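Type 4 fimbrial biogenesis protein PilY1 (Pseudomonas aeruginosa, PDB 3HX6) primes type IV pilus assembly, is thought to counter PilT-driven retraction in a calcium-dependent way, and supports twitching motility and adhesion to host cells. Local coordinates at residues F134-S139 / Y193-P198; L277-L282 / Q374-E379; P112-E117 / G157-G162. The protein carries 3 engineered substitutions. All coordinates share one frame; numbering follows the deposited sequence.

Contact 1: F134-S139 / Y193-P198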
loop_
_atom_site.group_PDB
_atom_site.type_symbol
_atom_site.label_atom_id
_atom_site.label_comp_id
_atom_site.label_asym_id
_atom_site.label_seq_id
_atom_site.Cartn_x
_atom_site.Cartn_y
_atom_site.Cartn_z
ATOM N N PHE A 134 20.762 20.778 6.964
ATOM C CA PHE A 134 19.704 19.994 6.353
ATOM C C PHE A 134 18.368 20.695 6.584
ATOM O O PHE A 134 17.549 20.801 5.670
ATOM C CB PHE A 134 19.683 18.585 6.942
ATOM C CG PHE A 134 18.656 17.686 6.320
ATOM C CD1 PHE A 134 17.343 17.690 6.770
ATOM C CD2 PHE A 134 18.998 16.846 5.265
ATOM C CE1 PHE A 134 16.383 16.870 6.179
ATOM C CE2 PHE A 134 18.043 16.024 4.668
ATOM C CZ PHE A 134 16.734 16.037 5.127
ATOM N N TYR A 135 18.153 21.186 7.802
ATOM C CA TYR A 135 16.914 21.892 8.112
ATOM C C TYR A 135 16.835 23.200 7.336
ATOM O O TYR A 135 15.814 23.495 6.714
ATOM C CB TYR A 135 16.802 22.191 9.611
ATOM C CG TYR A 135 15.704 23.186 9.939
ATOM C CD1 TYR A 135 16.010 24.503 10.283
ATOM C CD2 TYR A 135 14.354 22.826 9.850
ATOM C CE1 TYR A 135 15.002 25.442 10.526
ATOM C CE2 TYR A 135 13.337 23.759 10.089
ATOM C CZ TYR A 135 13.673 25.065 10.426
ATOM O OH TYR A 135 12.688 25.997 10.645
ATOM N N VAL A 136 17.916 23.977 7.370
ATOM C CA VAL A 136 17.954 25.257 6.677
ATOM C C VAL A 136 17.676 25.141 5.180
ATOM O O VAL A 136 16.920 25.937 4.636
ATOM C CB VAL A 136 19.307 25.971 6.876
ATOM C CG1 VAL A 136 19.334 27.261 6.065
ATOM C CG2 VAL A 136 19.519 26.280 8.348
ATOM N N ASP A 137 18.292 24.168 4.513
ATOM C CA ASP A 137 18.060 23.989 3.079
ATOM C C ASP A 137 16.593 23.633 2.869
ATOM O O ASP A 137 15.990 23.984 1.857
ATOM C CB ASP A 137 18.950 22.878 2.512
ATOM C CG ASP A 137 20.422 23.249 2.521
ATOM O OD1 ASP A 137 20.724 24.454 2.406
ATOM O OD2 ASP A 137 21.275 22.337 2.626
ATOM N N GLY A 138 16.034 22.928 3.846
ATOM C CA GLY A 138 14.639 22.542 3.794
ATOM C C GLY A 138 14.222 21.663 2.634
ATOM O O GLY A 138 15.036 21.001 1.994
ATOM N N SER A 139 12.922 21.666 2.378
ATOM C CA SER A 139 12.336 20.881 1.309
ATOM C C SER A 139 11.102 21.608 0.794
ATOM O O SER A 139 10.313 22.136 1.576
ATOM C CB SER A 139 11.936 19.503 1.838
ATOM O OG SER A 139 11.293 18.740 0.835
ATOM N N TYR A 193 11.847 35.245 6.555
ATOM C CA TYR A 193 12.526 34.077 6.020
ATOM C C TYR A 193 11.502 32.954 6.102
ATOM O O TYR A 193 11.067 32.555 7.186
ATOM C CB TYR A 193 13.776 33.775 6.839
ATOM C CG TYR A 193 14.783 34.887 6.716
ATOM C CD1 TYR A 193 15.454 35.106 5.513
ATOM C CD2 TYR A 193 14.999 35.778 7.764
ATOM C CE1 TYR A 193 16.307 36.186 5.354
ATOM C CE2 TYR A 193 15.850 36.864 7.617
ATOM C CZ TYR A 193 16.497 37.061 6.410
ATOM O OH TYR A 193 17.329 38.139 6.255
ATOM N N SER A 194 11.118 32.455 4.936
ATOM C CA SER A 194 10.091 31.444 4.848
ATOM C C SER A 194 10.429 30.007 5.181
ATOM O O SER A 194 10.316 29.109 4.346
ATOM C CB SER A 194 9.446 31.539 3.474
ATOM O OG SER A 194 8.859 32.824 3.326
ATOM N N PHE A 195 10.827 29.789 6.426
ATOM C CA PHE A 195 11.126 28.452 6.901
ATOM C C PHE A 195 9.827 27.661 7.078
ATOM O O PHE A 195 9.823 26.437 6.964
ATOM C CB PHE A 195 11.870 28.533 8.234
ATOM C CG PHE A 195 13.282 29.016 8.104
ATOM C CD1 PHE A 195 14.306 28.126 7.789
ATOM C CD2 PHE A 195 13.592 30.358 8.286
ATOM C CE1 PHE A 195 15.617 28.565 7.661
ATOM C CE2 PHE A 195 14.905 30.808 8.157
ATOM C CZ PHE A 195 15.917 29.909 7.846
ATOM N N PRO A 196 8.704 28.350 7.362
ATOM C CA PRO A 196 7.455 27.607 7.534
ATOM C C PRO A 196 7.098 26.784 6.306
ATOM O O PRO A 196 7.356 27.196 5.182
ATOM C CB PRO A 196 6.427 28.711 7.787
ATOM C CG PRO A 196 7.231 29.770 8.467
ATOM C CD PRO A 196 8.490 29.785 7.628
ATOM N N LYS A 197 6.513 25.616 6.532
ATOM C CA LYS A 197 6.088 24.755 5.441
ATOM C C LYS A 197 4.665 25.156 5.076
ATOM O O LYS A 197 3.755 25.100 5.904
ATOM C CB LYS A 197 6.105 23.289 5.868
ATOM C CG LYS A 197 7.494 22.726 6.104
ATOM C CD LYS A 197 7.448 21.210 6.244
ATOM C CE LYS A 197 8.848 20.634 6.371
ATOM N NZ LYS A 197 8.867 19.162 6.121
ATOM N N PRO A 198 4.452 25.570 3.827
ATOM C CA PRO A 198 3.103 25.968 3.435
ATOM C C PRO A 198 2.191 24.781 3.178
ATOM O O PRO A 198 2.653 23.654 2.963
ATOM C CB PRO A 198 3.347 26.786 2.171
ATOM C CG PRO A 198 4.503 26.067 1.549
ATOM C CD PRO A 198 5.413 25.791 2.731
HETATM O O HOH W 1 10.324 25.186 9.827
#
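A chi1 of 167° sets the Tyr135 ring on the far side of CB from its own amide nitrogen and carries it out of the last turn of helix 130-137, and Phe195 meets it with CG swung to the opposite side from its own carbonyl carbon (chi1 -72°). The two ring planes lie within 10° of parallel but are slid well apart, their centroids 5.8 Å from each other, so there is little true stacking. The touching parts are Tyr135 CE1 and Phe195 CD1, at 3.9 Å, and Tyr135 OH, which reaches Phe195 CB at 3.6 Å. One residue on, Val136 comes to the edge of the Phe195 ring, near its plane, with its CA 4.2 Å from Phe195 CE1. The touching residues are buried, and in this beta-propeller they join the lead-ins of two successive four-stranded blades: the helix runs on to strand 141-147 and the loop to strand 199-202. A water in the plane of the Tyr135 ring sits 2.6 Å from Tyr135 OH and donates to Phe195 O, bridging the hydroxyl to the opposing backbone. Arg160 spans the same two segments, with NH1 on Val136 O and NH2 on Phe195 O, while Phe353 packs against the Phe195 ring.

Contact 2: L277-L282 / Q374-E379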
loop_
_atom_site.group_PDB
_atom_site.type_symbol
_atom_site.label_atom_id
_atom_site.label_comp_id
_atom_site.label_asym_id
_atom_site.label_seq_id
_atom_site.Cartn_x
_atom_site.Cartn_y
_atom_site.Cartn_z
ATOM N N LEU A 277 -0.161 29.522 20.035
ATOM C CA LEU A 277 -0.750 28.591 19.076
ATOM C C LEU A 277 -2.029 29.291 18.627
ATOM O O LEU A 277 -3.006 29.380 19.377
ATOM C CB LEU A 277 -1.069 27.246 19.741
ATOM C CG LEU A 277 -1.399 26.039 18.846
ATOM C CD1 LEU A 277 -2.659 26.309 18.033
ATOM C CD2 LEU A 277 -0.220 25.735 17.931
ATOM N N TRP A 278 -2.017 29.800 17.403
ATOM C CA TRP A 278 -3.164 30.528 16.882
ATOM C C TRP A 278 -4.115 29.693 16.048
ATOM O O TRP A 278 -3.711 28.716 15.430
ATOM C CB TRP A 278 -2.699 31.688 15.996
ATOM C CG TRP A 278 -1.747 32.628 16.647
ATOM C CD1 TRP A 278 -0.385 32.627 16.540
ATOM C CD2 TRP A 278 -2.083 33.706 17.525
ATOM N NE1 TRP A 278 0.151 33.646 17.300
ATOM C CE2 TRP A 278 -0.870 34.322 17.916
ATOM C CE3 TRP A 278 -3.295 34.213 18.021
ATOM C CZ2 TRP A 278 -0.832 35.422 18.782
ATOM C CZ3 TRP A 278 -3.259 35.312 18.884
ATOM C CH2 TRP A 278 -2.033 35.904 19.255
ATOM N N ARG A 279 -5.389 30.075 16.053
ATOM C CA ARG A 279 -6.354 29.424 15.187
ATOM C C ARG A 279 -6.936 30.562 14.367
ATOM O O ARG A 279 -7.058 31.696 14.850
ATOM C CB ARG A 279 -7.483 28.719 15.934
ATOM C CG ARG A 279 -8.226 27.755 14.994
ATOM C CD ARG A 279 -9.493 27.170 15.597
ATOM N NE ARG A 279 -10.593 28.127 15.601
ATOM C CZ ARG A 279 -11.799 27.864 16.095
ATOM N NH1 ARG A 279 -12.054 26.672 16.625
ATOM N NH2 ARG A 279 -12.753 28.783 16.048
ATOM N N PHE A 280 -7.278 30.259 13.124
ATOM C CA PHE A 280 -7.841 31.240 12.217
ATOM C C PHE A 280 -9.114 30.638 11.653
ATOM O O PHE A 280 -9.143 29.458 11.312
ATOM C CB PHE A 280 -6.858 31.519 11.075
ATOM C CG PHE A 280 -5.504 32.010 11.534
ATOM C CD1 PHE A 280 -5.217 33.369 11.567
ATOM C CD2 PHE A 280 -4.518 31.105 11.937
ATOM C CE1 PHE A 280 -3.964 33.830 11.993
ATOM C CE2 PHE A 280 -3.262 31.550 12.367
ATOM C CZ PHE A 280 -2.985 32.918 12.394
ATOM N N ASP A 281 -10.170 31.440 11.586
ATOM C CA ASP A 281 -11.437 30.990 11.035
ATOM C C ASP A 281 -11.369 31.274 9.544
ATOM O O ASP A 281 -11.225 32.430 9.139
ATOM C CB ASP A 281 -12.609 31.774 11.632
ATOM C CG ASP A 281 -12.877 31.428 13.092
ATOM O OD1 ASP A 281 -13.738 32.097 13.703
ATOM O OD2 ASP A 281 -12.237 30.497 13.627
ATOM N N LEU A 282 -11.454 30.227 8.731
ATOM C CA LEU A 282 -11.412 30.406 7.291
ATOM C C LEU A 282 -12.805 30.157 6.727
ATOM O O LEU A 282 -12.967 29.500 5.703
ATOM C CB LEU A 282 -10.383 29.458 6.649
ATOM C CG LEU A 282 -8.944 29.580 7.180
ATOM C CD1 LEU A 282 -8.004 28.686 6.355
ATOM C CD2 LEU A 282 -8.481 31.043 7.126
ATOM N N GLN A 374 -12.521 23.128 22.021
ATOM C CA GLN A 374 -13.899 22.643 22.092
ATOM C C GLN A 374 -14.884 23.362 21.182
ATOM O O GLN A 374 -16.072 23.036 21.169
ATOM C CB GLN A 374 -14.416 22.750 23.524
ATOM C CG GLN A 374 -13.454 22.266 24.580
ATOM C CD GLN A 374 -14.109 22.206 25.943
ATOM O OE1 GLN A 374 -13.455 22.367 26.967
ATOM N NE2 GLN A 374 -15.410 21.962 25.958
ATOM N N GLN A 375 -14.397 24.331 20.419
ATOM C CA GLN A 375 -15.266 25.117 19.544
ATOM C C GLN A 375 -14.881 24.934 18.084
ATOM O O GLN A 375 -14.481 25.883 17.422
ATOM C CB GLN A 375 -15.151 26.593 19.921
ATOM C CG GLN A 375 -15.404 26.860 21.394
ATOM C CD GLN A 375 -15.181 28.314 21.761
ATOM O OE1 GLN A 375 -14.042 28.771 21.894
ATOM N NE2 GLN A 375 -16.267 29.054 21.908
ATOM N N THR A 376 -15.024 23.710 17.585
ATOM C CA THR A 376 -14.639 23.389 16.215
ATOM C C THR A 376 -15.813 23.031 15.308
ATOM O O THR A 376 -15.631 22.391 14.277
ATOM C CB THR A 376 -13.654 22.209 16.210
ATOM O OG1 THR A 376 -14.297 21.060 16.775
ATOM C CG2 THR A 376 -12.411 22.542 17.041
ATOM N N LYS A 377 -17.012 23.450 15.686
ATOM C CA LYS A 377 -18.191 23.150 14.886
ATOM C C LYS A 377 -18.772 24.413 14.264
ATOM O O LYS A 377 -19.979 24.516 14.038
ATOM C CB LYS A 377 -19.242 22.451 15.749
ATOM C CG LYS A 377 -19.940 21.293 15.050
ATOM C CD LYS A 377 -20.415 20.255 16.058
ATOM C CE LYS A 377 -21.471 20.812 17.002
ATOM N NZ LYS A 377 -22.774 21.027 16.311
ATOM N N GLY A 378 -17.901 25.376 13.987
ATOM C CA GLY A 378 -18.345 26.611 13.367
ATOM C C GLY A 378 -18.977 27.633 14.295
ATOM O O GLY A 378 -19.542 28.616 13.823
ATOM N N GLU A 379 -18.898 27.412 15.604
ATOM C CA GLU A 379 -19.454 28.374 16.552
ATOM C C GLU A 379 -18.706 29.695 16.387
ATOM O O GLU A 379 -17.574 29.715 15.900
ATOM C CB GLU A 379 -19.287 27.878 17.996
ATOM C CG GLU A 379 -19.828 26.478 18.244
ATOM C CD GLU A 379 -18.772 25.399 18.093
ATOM O OE1 GLU A 379 -17.824 25.589 17.302
ATOM O OE2 GLU A 379 -18.901 24.350 18.757
HETATM O O HOH W 2 -15.570 27.725 15.687
HETATM O O HOH W 3 -16.348 31.267 13.760
#
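Arg279 reaches from strand 276-281 to the loop 374-379 and gives one short, nearly straight hydrogen bond, NH1 to Gln375 O at 2.7 Å with an N-H...O angle of 169°. Its chain leaves the strand extended, a chi1 of -165° carrying CG away from the amide nitrogen, and bends only at chi3 (76°), which turns the guanidinium edge toward the loop. Gln375 O lies in the guanidinium plane, whereas the donor stands well above the carbonyl plane of Gln375. The other terminal nitrogen faces back to its own strand: Arg279 NH2 forms a salt bridge with the syn side of Asp281 OD2 at 3.0 Å, a more bent bond. NH2 also donates to a water, and that water gives its two protons to Gln375 O and to Glu379 O, so Gln375 O receives both a direct and a water-borne bond. Thr376 CG2 meets the same guanidinium edge, 4.2 Å from Arg279 NH1. Within the loop, Glu379 folds its carboxylate back, chi2 being near a right angle, and OE1 takes the backbone N of Lys377 at 2.8 Å from above the carboxylate plane. Further grips fix the guanidinium: NH1 pairs with Asp373, NE donates to Ser309, and the Tyr267 ring adds a cation-pi contact. The arginine thus ties the third strand of a four-stranded propeller blade to a loop of the following sheet. The Thr376 side chain is about 11 Å from the calcium ion, and Thr376 O bonds Asn259 in the loop whose alternate residues Asp258, Asn260, Asp262, Val264 and Asp266 bind it, a pattern consistent with an EF-hand-like calcium-binding loop.

Contact 3: P112-E117 / G157-G162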
loop_
_atom_site.group_PDB
_atom_site.type_symbol
_atom_site.label_atom_id
_atom_site.label_comp_id
_atom_site.label_asym_id
_atom_site.label_seq_id
_atom_site.Cartn_x
_atom_site.Cartn_y
_atom_site.Cartn_z
ATOM N N PRO A 112 15.888 31.434 -8.055
ATOM C CA PRO A 112 15.102 32.620 -7.709
ATOM C C PRO A 112 15.727 33.914 -8.223
ATOM O O PRO A 112 16.949 34.046 -8.282
ATOM C CB PRO A 112 15.065 32.565 -6.186
ATOM C CG PRO A 112 15.041 31.095 -5.918
ATOM C CD PRO A 112 16.089 30.578 -6.872
ATOM N N SER A 113 14.877 34.864 -8.595
ATOM C CA SER A 113 15.342 36.148 -9.091
ATOM C C SER A 113 16.311 36.754 -8.087
ATOM O O SER A 113 17.282 37.410 -8.464
ATOM C CB SER A 113 14.157 37.096 -9.298
ATOM O OG SER A 113 13.202 36.532 -10.184
ATOM N N ALA A 114 16.043 36.524 -6.805
ATOM C CA ALA A 114 16.888 37.047 -5.741
ATOM C C ALA A 114 18.242 36.346 -5.722
ATOM O O ALA A 114 19.264 36.964 -5.425
ATOM C CB ALA A 114 16.190 36.882 -4.395
ATOM N N VAL A 115 18.246 35.057 -6.041
ATOM C CA VAL A 115 19.480 34.280 -6.062
ATOM C C VAL A 115 20.246 34.537 -7.352
ATOM O O VAL A 115 21.473 34.637 -7.348
ATOM C CB VAL A 115 19.195 32.767 -5.962
ATOM C CG1 VAL A 115 20.496 31.985 -6.055
ATOM C CG2 VAL A 115 18.481 32.458 -4.658
ATOM N N PHE A 116 19.512 34.647 -8.455
ATOM C CA PHE A 116 20.123 34.878 -9.756
ATOM C C PHE A 116 20.737 36.266 -9.832
ATOM O O PHE A 116 21.696 36.485 -10.572
ATOM C CB PHE A 116 19.089 34.709 -10.872
ATOM C CG PHE A 116 19.697 34.438 -12.223
ATOM C CD1 PHE A 116 20.454 33.288 -12.439
ATOM C CD2 PHE A 116 19.522 35.330 -13.275
ATOM C CE1 PHE A 116 21.029 33.031 -13.685
ATOM C CE2 PHE A 116 20.092 35.083 -14.526
ATOM C CZ PHE A 116 20.848 33.929 -14.730
ATOM N N GLU A 117 20.187 37.201 -9.065
ATOM C CA GLU A 117 20.708 38.560 -9.066
ATOM C C GLU A 117 21.852 38.713 -8.075
ATOM O O GLU A 117 22.746 39.532 -8.280
ATOM C CB GLU A 117 19.608 39.571 -8.743
ATOM C CG GLU A 117 20.094 41.011 -8.805
ATOM C CD GLU A 117 18.967 42.022 -8.768
ATOM O OE1 GLU A 117 18.236 42.069 -7.755
ATOM O OE2 GLU A 117 18.816 42.772 -9.759
ATOM N N GLY A 157 8.210 26.713 -3.015
ATOM C CA GLY A 157 9.518 26.781 -2.388
ATOM C C GLY A 157 9.751 28.138 -1.764
ATOM O O GLY A 157 8.889 29.007 -1.836
ATOM N N SER A 158 10.906 28.329 -1.135
ATOM C CA SER A 158 11.205 29.621 -0.526
ATOM C C SER A 158 12.705 29.864 -0.584
ATOM O O SER A 158 13.473 28.938 -0.839
ATOM C CB SER A 158 10.734 29.661 0.929
ATOM O OG SER A 158 11.691 29.075 1.793
ATOM N N LEU A 159 13.108 31.109 -0.349
ATOM C CA LEU A 159 14.516 31.482 -0.377
ATOM C C LEU A 159 15.254 30.991 0.867
ATOM O O LEU A 159 16.468 31.173 0.993
ATOM C CB LEU A 159 14.653 33.003 -0.491
ATOM C CG LEU A 159 13.878 33.652 -1.642
ATOM C CD1 LEU A 159 14.264 35.121 -1.762
ATOM C CD2 LEU A 159 14.184 32.920 -2.944
ATOM N N ARG A 160 14.514 30.372 1.786
ATOM C CA ARG A 160 15.101 29.849 3.015
ATOM C C ARG A 160 15.790 30.980 3.784
ATOM O O ARG A 160 15.197 32.036 4.000
ATOM C CB ARG A 160 16.113 28.754 2.670
ATOM C CG ARG A 160 15.548 27.613 1.828
ATOM C CD ARG A 160 15.013 26.502 2.706
ATOM N NE ARG A 160 13.602 26.630 3.027
ATOM C CZ ARG A 160 13.029 26.059 4.082
ATOM N NH1 ARG A 160 13.753 25.330 4.925
ATOM N NH2 ARG A 160 11.727 26.200 4.284
ATOM N N ALA A 161 17.042 30.763 4.182
ATOM C CA ALA A 161 17.792 31.779 4.921
ATOM C C ALA A 161 18.450 32.787 3.984
ATOM O O ALA A 161 18.974 33.810 4.428
ATOM C CB ALA A 161 18.851 31.115 5.796
ATOM N N GLY A 162 18.407 32.501 2.686
ATOM C CA GLY A 162 19.024 33.380 1.708
ATOM C C GLY A 162 18.326 34.708 1.496
ATOM O O GLY A 162 18.964 35.702 1.146
#
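Leu159 CD2 is pressed unusually close to Pro112, 3.4 Å from its CB, tighter than normal van der Waals spacing, with Pro112 CG next at 3.6 Å. The leucine works as a fork: CD2 takes the proline ring while CD1 touches Ala114 CB, inside helix 113-118, at 3.7 Å. With CG placed beside the backbone N (chi1 -53°) and an extended chi2, the branched end of Leu159 is brought to the helix although its CB is not aimed there. The side chains of Pro112 and Leu159 run antiparallel as they pass, and no hydrogen bond crosses between the segments, so the contact is purely apolar. Pro112 holds the N-cap position, and its carbonyl accepts from Phe116 N at 2.6 Å, starting the first helical turn. On the other side Leu159 opens a type II' turn ending at Gly162, closed by Gly162 N to Leu159 O at 2.9 Å. Ser158 braces the entry to this turn: its OG accepts from Arg160 N, an ST turn. Pro112 packs on Phe167 as well, in the strand that follows the turn. Far from the annotated sites, this is packing between neighbouring blades of the beta-propeller: the helix that leaves the first four-stranded sheet, after strand 108-110, rests on the hairpin loop, opening with this turn, between strands 150-158 and 165-170 of the next.

In the fold
All three contacts belong to the beta-propeller part of the PilY1 C-terminal domain. Contacts 1 and 3 are neighbours, their centres about 12 Å apart on the same side of the chain's centre, and their segments alternate along the chain. They join directly where Ser194 O meets Ser158 OG, so segment 157-162 touches both helix 113-118 and loop 193-198. Contact 2 comes later in sequence, with its centre about 26 Å from that of contact 1, across the chain's centre, and about 34 Å from that of contact 3, without touching either. Contacts 1 and 3 thus join early blades, whereas contact 2 joins a blade strand to a loop of the following sheet, near the calcium ion.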